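Local coordinates for legionella ubiquitin-specific protease A domain-containing protein (Legionella pneumophila subsp. pneumophila, PDB 5DGG), which probably acts as a ubiquitin-specific cysteine protease of clan CA that serves the pathogen as a metaeffector, this chain being the central domain of a longer, probably membrane-associated protein, at residues M6-K17 and G133-M144. Residues are numbered along the deposited sequence; the frame is centred on the assembly and turned at random.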
loop_
_atom_site.group_PDB
_atom_site.type_symbol
_atom_site.label_atom_id
_atom_site.label_comp_id
_atom_site.label_asym_id
_atom_site.label_seq_id
_atom_site.Cartn_x
_atom_site.Cartn_y
_atom_site.Cartn_z
ATOM N N MET A 6 6.495 5.529 11.317
ATOM C CA MET A 6 5.059 5.610 11.301
ATOM C C MET A 6 4.480 4.377 11.991
ATOM O O MET A 6 4.963 3.241 11.849
ATOM C CB MET A 6 4.534 5.753 9.871
ATOM C CG MET A 6 4.897 7.081 9.244
ATOM S SD MET A 6 4.214 7.519 7.628
ATOM C CE MET A 6 2.490 7.729 8.054
ATOM N N GLN A 7 3.459 4.609 12.797
ATOM C CA GLN A 7 2.710 3.537 13.418
ATOM C C GLN A 7 1.378 3.381 12.666
ATOM O O GLN A 7 1.068 4.148 11.742
ATOM C CB GLN A 7 2.451 3.872 14.897
ATOM C CG GLN A 7 3.732 4.069 15.723
ATOM C CD GLN A 7 3.441 4.359 17.186
ATOM O OE1 GLN A 7 2.292 4.608 17.547
ATOM N NE2 GLN A 7 4.470 4.319 18.041
ATOM N N ASP A 8 0.611 2.370 13.050
ATOM C CA ASP A 8 -0.703 2.119 12.423
ATOM C C ASP A 8 -1.550 3.370 12.201
ATOM O O ASP A 8 -2.036 3.631 11.086
ATOM C CB ASP A 8 -1.517 1.183 13.286
ATOM C CG ASP A 8 -0.977 -0.211 13.300
ATOM O OD1 ASP A 8 -0.099 -0.506 12.450
ATOM O OD2 ASP A 8 -1.430 -1.008 14.168
ATOM N N HIS A 9 -1.768 4.107 13.289
ATOM C CA HIS A 9 -2.678 5.242 13.263
ATOM C C HIS A 9 -2.176 6.304 12.306
ATOM O O HIS A 9 -2.965 6.931 11.618
ATOM C CB HIS A 9 -2.932 5.832 14.669
ATOM C CG HIS A 9 -1.703 6.332 15.364
ATOM N ND1 HIS A 9 -0.967 5.552 16.235
ATOM C CD2 HIS A 9 -1.099 7.548 15.350
ATOM C CE1 HIS A 9 0.045 6.259 16.710
ATOM N NE2 HIS A 9 -0.008 7.470 16.187
ATOM N N ASP A 10 -0.861 6.486 12.239
ATOM C CA ASP A 10 -0.253 7.435 11.299
ATOM C C ASP A 10 -0.581 7.020 9.875
ATOM O O ASP A 10 -0.934 7.869 9.059
ATOM C CB ASP A 10 1.265 7.484 11.449
ATOM C CG ASP A 10 1.711 7.859 12.850
ATOM O OD1 ASP A 10 1.124 8.800 13.425
ATOM O OD2 ASP A 10 2.673 7.239 13.350
ATOM N N MET A 11 -0.471 5.716 9.580
ATOM C CA MET A 11 -0.776 5.238 8.217
ATOM C C MET A 11 -2.264 5.442 7.937
ATOM O O MET A 11 -2.653 5.909 6.864
ATOM C CB MET A 11 -0.432 3.756 8.033
ATOM C CG MET A 11 1.035 3.363 8.227
ATOM S SD MET A 11 2.104 4.100 6.973
ATOM C CE MET A 11 1.633 2.990 5.613
ATOM N N THR A 12 -3.104 5.068 8.899
ATOM C CA THR A 12 -4.552 5.232 8.742
ATOM C C THR A 12 -4.885 6.681 8.382
ATOM O O THR A 12 -5.626 6.933 7.456
ATOM C CB THR A 12 -5.280 4.773 10.004
ATOM O OG1 THR A 12 -5.008 3.378 10.205
ATOM C CG2 THR A 12 -6.770 4.998 9.870
ATOM N N LEU A 13 -4.252 7.631 9.048
ATOM C CA LEU A 13 -4.543 9.035 8.805
ATOM C C LEU A 13 -4.118 9.453 7.405
ATOM O O LEU A 13 -4.876 10.144 6.714
ATOM C CB LEU A 13 -3.854 9.928 9.854
ATOM C CG LEU A 13 -4.481 11.306 10.084
ATOM C CD1 LEU A 13 -5.857 11.155 10.726
ATOM C CD2 LEU A 13 -3.580 12.195 10.935
ATOM N N LEU A 14 -2.933 9.021 6.965
ATOM C CA LEU A 14 -2.353 9.568 5.738
ATOM C C LEU A 14 -2.595 8.772 4.446
ATOM O O LEU A 14 -2.479 9.319 3.362
ATOM C CB LEU A 14 -0.860 9.756 5.908
ATOM C CG LEU A 14 -0.223 10.863 5.069
ATOM C CD1 LEU A 14 -1.071 12.131 4.941
ATOM C CD2 LEU A 14 1.076 11.225 5.752
ATOM N N MET A 15 -2.877 7.486 4.562
ATOM C CA MET A 15 -3.206 6.662 3.391
ATOM C C MET A 15 -4.393 7.255 2.626
ATOM O O MET A 15 -5.270 7.872 3.219
ATOM C CB MET A 15 -3.499 5.212 3.802
ATOM C CG MET A 15 -2.264 4.359 4.086
ATOM S SD MET A 15 -1.310 3.859 2.634
ATOM C CE MET A 15 -2.496 2.752 1.813
ATOM N N PRO A 16 -4.414 7.079 1.300
ATOM C CA PRO A 16 -5.630 7.421 0.527
ATOM C C PRO A 16 -6.795 6.584 1.049
ATOM O O PRO A 16 -6.568 5.560 1.705
ATOM C CB PRO A 16 -5.289 6.994 -0.909
ATOM C CG PRO A 16 -4.128 6.067 -0.790
ATOM C CD PRO A 16 -3.400 6.380 0.488
ATOM N N LYS A 17 -8.005 7.048 0.793
ATOM C CA LYS A 17 -9.218 6.414 1.264
ATOM C C LYS A 17 -9.894 5.789 0.068
ATOM O O LYS A 17 -9.745 6.295 -1.047
ATOM C CB LYS A 17 -10.193 7.458 1.853
ATOM C CG LYS A 17 -9.637 8.329 2.966
ATOM C CD LYS A 17 -9.317 7.513 4.193
ATOM C CE LYS A 17 -8.096 8.065 4.938
ATOM N NZ LYS A 17 -7.369 6.951 5.629
ATOM N N GLY A 133 7.087 3.824 6.087
ATOM C CA GLY A 133 5.705 4.299 6.140
ATOM C C GLY A 133 5.440 5.428 5.179
ATOM O O GLY A 133 4.418 5.449 4.476
ATOM N N ASP A 134 6.362 6.397 5.192
ATOM C CA ASP A 134 6.270 7.561 4.348
ATOM C C ASP A 134 6.272 7.181 2.877
ATOM O O ASP A 134 5.441 7.656 2.081
ATOM C CB ASP A 134 7.461 8.513 4.636
ATOM C CG ASP A 134 7.601 8.847 6.132
ATOM O OD1 ASP A 134 7.992 7.964 6.961
ATOM O OD2 ASP A 134 7.329 10.022 6.470
ATOM N N PHE A 135 7.249 6.381 2.501
ATOM C CA PHE A 135 7.297 5.847 1.140
ATOM C C PHE A 135 6.027 5.093 0.776
ATOM O O PHE A 135 5.496 5.286 -0.318
ATOM C CB PHE A 135 8.519 4.923 0.930
ATOM C CG PHE A 135 9.823 5.659 0.636
ATOM C CD1 PHE A 135 10.196 5.918 -0.655
ATOM C CD2 PHE A 135 10.683 6.052 1.659
ATOM C CE1 PHE A 135 11.371 6.597 -0.938
ATOM C CE2 PHE A 135 11.863 6.725 1.399
ATOM C CZ PHE A 135 12.207 6.998 0.095
ATOM N N THR A 136 5.546 4.219 1.661
ATOM C CA THR A 136 4.400 3.403 1.334
ATOM C C THR A 136 3.125 4.273 1.195
ATOM O O THR A 136 2.308 4.057 0.278
ATOM C CB THR A 136 4.262 2.244 2.381
ATOM O OG1 THR A 136 5.367 1.343 2.211
ATOM C CG2 THR A 136 2.980 1.523 2.172
ATOM N N CYS A 137 2.972 5.282 2.053
ATOM C CA CYS A 137 1.834 6.185 1.990
ATOM C C CYS A 137 1.847 6.988 0.721
ATOM O O CYS A 137 0.829 7.075 -0.029
ATOM C CB CYS A 137 1.803 7.135 3.184
ATOM S SG CYS A 137 1.132 6.397 4.669
ATOM N N ALA A 138 3.024 7.525 0.397
ATOM C CA ALA A 138 3.145 8.346 -0.791
ATOM C C ALA A 138 2.992 7.509 -2.055
ATOM O O ALA A 138 2.355 7.926 -3.028
ATOM C CB ALA A 138 4.465 9.081 -0.810
ATOM N N TYR A 139 3.591 6.331 -2.064
ATOM C CA TYR A 139 3.431 5.428 -3.219
ATOM C C TYR A 139 1.953 5.016 -3.447
ATOM O O TYR A 139 1.500 4.896 -4.619
ATOM C CB TYR A 139 4.401 4.243 -3.128
ATOM C CG TYR A 139 4.524 3.405 -4.402
ATOM C CD1 TYR A 139 5.373 3.771 -5.401
ATOM C CD2 TYR A 139 3.762 2.234 -4.576
ATOM C CE1 TYR A 139 5.469 3.065 -6.582
ATOM C CE2 TYR A 139 3.869 1.476 -5.735
ATOM C CZ TYR A 139 4.729 1.905 -6.747
ATOM O OH TYR A 139 4.893 1.211 -7.906
ATOM N N SER A 140 1.229 4.820 -2.334
ATOM C CA SER A 140 -0.160 4.497 -2.384
ATOM C C SER A 140 -0.996 5.643 -3.023
ATOM O O SER A 140 -1.966 5.425 -3.768
ATOM C CB SER A 140 -0.667 4.143 -0.979
ATOM O OG SER A 140 -0.038 2.955 -0.495
ATOM N N HIS A 141 -0.670 6.872 -2.677
ATOM C CA HIS A 141 -1.244 8.026 -3.354
ATOM C C HIS A 141 -0.899 8.017 -4.862
ATOM O O HIS A 141 -1.754 8.245 -5.697
ATOM C CB HIS A 141 -0.776 9.303 -2.670
ATOM C CG HIS A 141 -1.490 9.587 -1.388
ATOM N ND1 HIS A 141 -2.718 10.208 -1.350
ATOM C CD2 HIS A 141 -1.195 9.274 -0.112
ATOM C CE1 HIS A 141 -3.131 10.295 -0.101
ATOM N NE2 HIS A 141 -2.225 9.738 0.670
ATOM N N LYS A 142 0.350 7.736 -5.209
ATOM C CA LYS A 142 0.727 7.637 -6.592
ATOM C C LYS A 142 -0.121 6.591 -7.316
ATOM O O LYS A 142 -0.594 6.839 -8.451
ATOM C CB LYS A 142 2.190 7.263 -6.706
ATOM C CG LYS A 142 2.629 7.029 -8.148
ATOM C CD LYS A 142 4.059 6.532 -8.250
ATOM C CE LYS A 142 4.543 6.779 -9.682
ATOM N NZ LYS A 142 5.895 6.225 -9.902
ATOM N N LYS A 143 -0.327 5.431 -6.675
ATOM C CA LYS A 143 -1.177 4.412 -7.296
ATOM C C LYS A 143 -2.637 4.847 -7.439
ATOM O O LYS A 143 -3.310 4.513 -8.421
ATOM C CB LYS A 143 -1.096 3.056 -6.564
ATOM C CG LYS A 143 0.253 2.416 -6.536
ATOM C CD LYS A 143 0.940 2.156 -7.840
ATOM C CE LYS A 143 0.187 1.273 -8.786
ATOM N NZ LYS A 143 1.143 0.811 -9.866
ATOM N N MET A 144 -3.120 5.583 -6.451
ATOM C CA MET A 144 -4.447 6.116 -6.456
ATOM C C MET A 144 -4.683 6.926 -7.727
ATOM O O MET A 144 -5.664 6.704 -8.464
ATOM C CB MET A 144 -4.644 6.979 -5.212
ATOM C CG MET A 144 -6.059 7.230 -4.859
ATOM S SD MET A 144 -6.895 5.765 -4.178
ATOM C CE MET A 144 -8.484 6.575 -4.105
HETATM O O HOH W 1 7.750 4.719 8.818
#
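M6 lays its thioether against the start of helix 132-146, SD lying 3.4 Å from D134 N, while its methyl CE reaches C137 SG. A water accepts from both M6 N and G133 N, bridging the two backbones where they come close. The D134 carboxylate lies beside M6 SD but spends its bonds on T176 and R173 of helix 171-183. One turn into helix 8-14, the chain of M11 folds back at chi2 (-65°) and chi3, which brings SD to 3.4 Å from C137 SG and CE toward T136 CG2. C137 SG is the common meeting point: it also touches L14 CB and, at 4.0 Å, M15 CG. L14 turns its branches to helix 171-183 and offers its carbonyl to H141; NE2 donates to L14 O at 2.7 Å, almost straight (172°), with the oxygen in the ring plane. M15, where the chain leaves the helix, is curled so that CE lies 3.4 Å from S140 OG. That hydroxyl donates to T136 O within its own helix and also hydrogen-bonds Y68. P16 lies across the histidine: P16 CD sits over one face of the H141 ring, 3.8 Å from its centroid, a CH-pi contact. P16 CB meets M144 SD. K17 closes the contact with its carbonyl oxygen near M144 CE. Helix 8-14 runs at 21° to segment 133-144, roughly parallel, and joins it to helix 171-183; helix 132-146 is consistent with the helix that carries the nucleophilic cysteine at its N-terminal end in clan CA peptidases. Sulfur contacts dominate the interface, and the H141-L14 bond is its one direct hydrogen bond; with P16 over the ring it probably restrains the rotation of H141, and it satisfies the L14 carbonyl at the end of helix 8-14.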